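Local coordinates for SusD superfamily protein (Parabacteroides distasonis, PDB 3OTN), which probably binds carbohydrate or another nutrient at the outer membrane as a SusD-like protein, at residues A[154-157]-A[158-162]. Sequence-based numbering, arbitrary orientation.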
loop_
_atom_site.group_PDB
_atom_site.type_symbol
_atom_site.label_atom_id
_atom_site.label_comp_id
_atom_site.label_asym_id
_atom_site.label_seq_id
_atom_site.Cartn_x
_atom_site.Cartn_y
_atom_site.Cartn_z
ATOM N N ALA A 154 17.091 -6.985 -14.268
ATOM C CA ALA A 154 17.670 -8.179 -13.659
ATOM C C ALA A 154 16.507 -9.055 -13.156
ATOM O O ALA A 154 15.397 -8.535 -12.880
ATOM C CB ALA A 154 18.600 -7.776 -12.507
ATOM N N PRO A 155 16.749 -10.363 -12.980
ATOM C CA PRO A 155 15.637 -11.208 -12.497
ATOM C C PRO A 155 15.075 -10.769 -11.153
ATOM O O PRO A 155 15.836 -10.342 -10.292
ATOM C CB PRO A 155 16.271 -12.593 -12.379
ATOM C CG PRO A 155 17.370 -12.596 -13.414
ATOM C CD PRO A 155 17.907 -11.177 -13.428
ATOM N N VAL A 156 13.763 -10.892 -10.975
ATOM C CA VAL A 156 13.130 -10.628 -9.695
ATOM C C VAL A 156 13.885 -11.323 -8.553
ATOM O O VAL A 156 14.236 -10.684 -7.554
ATOM C CB VAL A 156 11.610 -11.052 -9.678
ATOM C CG1 VAL A 156 11.047 -11.043 -8.247
ATOM C CG2 VAL A 156 10.766 -10.130 -10.551
ATOM N N LYS A 157 14.185 -12.610 -8.705
ATOM C CA LYS A 157 14.875 -13.358 -7.638
ATOM C C LYS A 157 16.191 -12.714 -7.183
ATOM O O LYS A 157 16.470 -12.657 -5.976
ATOM C CB LYS A 157 15.101 -14.828 -8.026
ATOM C CG LYS A 157 15.492 -15.703 -6.812
ATOM C CD LYS A 157 15.507 -17.200 -7.189
ATOM C CE LYS A 157 15.674 -18.117 -5.948
ATOM N NZ LYS A 157 16.950 -17.855 -5.259
ATOM N N GLU A 158 16.958 -12.185 -8.127
ATOM C CA GLU A 158 18.183 -11.468 -7.798
ATOM C C GLU A 158 17.934 -10.178 -6.997
ATOM O O GLU A 158 18.705 -9.860 -6.091
ATOM C CB GLU A 158 19.025 -11.165 -9.060
ATOM C CG GLU A 158 19.615 -12.393 -9.806
ATOM C CD GLU A 158 20.425 -11.994 -11.064
ATOM O OE1 GLU A 158 20.798 -10.806 -11.178
ATOM O OE2 GLU A 158 20.697 -12.857 -11.934
ATOM N N ILE A 159 16.881 -9.437 -7.327
ATOM C CA ILE A 159 16.565 -8.206 -6.615
ATOM C C ILE A 159 16.243 -8.564 -5.153
ATOM O O ILE A 159 16.762 -7.941 -4.229
ATOM C CB ILE A 159 15.369 -7.430 -7.225
ATOM C CG1 ILE A 159 15.604 -7.009 -8.692
ATOM C CG2 ILE A 159 14.998 -6.245 -6.351
ATOM C CD1 ILE A 159 16.935 -6.271 -8.959
ATOM N N TYR A 160 15.417 -9.583 -4.951
ATOM C CA TYR A 160 15.143 -10.062 -3.605
ATOM C C TYR A 160 16.410 -10.585 -2.878
ATOM O O TYR A 160 16.693 -10.171 -1.755
ATOM C CB TYR A 160 14.095 -11.173 -3.597
ATOM C CG TYR A 160 12.633 -10.796 -3.639
ATOM C CD1 TYR A 160 11.893 -10.630 -2.473
ATOM C CD2 TYR A 160 11.953 -10.730 -4.843
ATOM C CE1 TYR A 160 10.498 -10.336 -2.519
ATOM C CE2 TYR A 160 10.601 -10.423 -4.898
ATOM C CZ TYR A 160 9.876 -10.239 -3.742
ATOM O OH TYR A 160 8.541 -9.994 -3.837
ATOM N N ASP A 161 17.154 -11.477 -3.520
ATOM C CA ASP A 161 18.271 -12.151 -2.837
ATOM C C ASP A 161 19.489 -11.248 -2.602
ATOM O O ASP A 161 20.235 -11.469 -1.653
ATOM C CB ASP A 161 18.761 -13.367 -3.637
ATOM C CG ASP A 161 17.751 -14.495 -3.708
ATOM O OD1 ASP A 161 16.768 -14.499 -2.957
ATOM O OD2 ASP A 161 17.977 -15.386 -4.535
ATOM N N GLU A 162 19.725 -10.299 -3.500
ATOM C CA GLU A 162 20.901 -9.430 -3.431
ATOM C C GLU A 162 20.651 -8.069 -2.827
ATOM O O GLU A 162 21.577 -7.468 -2.265
ATOM C CB GLU A 162 21.542 -9.278 -4.831
ATOM C CG GLU A 162 22.086 -10.591 -5.394
ATOM C CD GLU A 162 22.597 -10.518 -6.833
ATOM O OE1 GLU A 162 23.210 -9.491 -7.211
ATOM O OE2 GLU A 162 22.402 -11.512 -7.580
#
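Val156 and Tyr160, one turn apart, form the tightly packed side of this first turn of helix 156-172. The CG1 methyl of Val156 lies anti to its own nitrogen (chi1 168°), which carries it alongside the phenol ring, where it meets the ring edge near its plane, 3.4 Å from Tyr160 CE2. Both side chains point the same way and are buried: the tyrosine continues onto Phe127 and Val130 of helix 108-133 and stacks edge-to-face with Tyr201 of helix 187-202. Ile159 packs on the same helix 108-133, and its CD1 reaches back to Ala154 CB at 4.2 Å.

The backbone bonds of the helix begin here. Ile159 N donates to Pro155 O, Tyr160 N to Val156 O and Asp161 N to Lys157 O at 2.8 Å, the first i to i+4 bonds of the helix.

The solvent side is looser and polar. Glu158 lays its carboxylate against the Pro155 ring, with Glu158 CD 3.5 Å from Pro155 CD, while OE1 forms a salt bridge with Lys138. Lys157 runs out extended and bends only at its last torsion (chi4 -61°), bringing NZ to 2.8 Å from Asp161 OD2 in a salt bridge through the syn lone pair. The other oxygen, OD1, is hydrogen-bonded to Tyr201 OH, so both carboxylate oxygens have a partner. With an alanine at Asp161, the Lys157 ammonium would probably lose its carboxylate mate and the Tyr201 hydroxyl this partner.

With Pro155 at the N-cap and an i to i+4 lysine-aspartate pair on its outer side, this is the amino-terminal turn of a helix with one buried and one polar side here, packed against neighbouring helices in the helical part of a SusD-type fold.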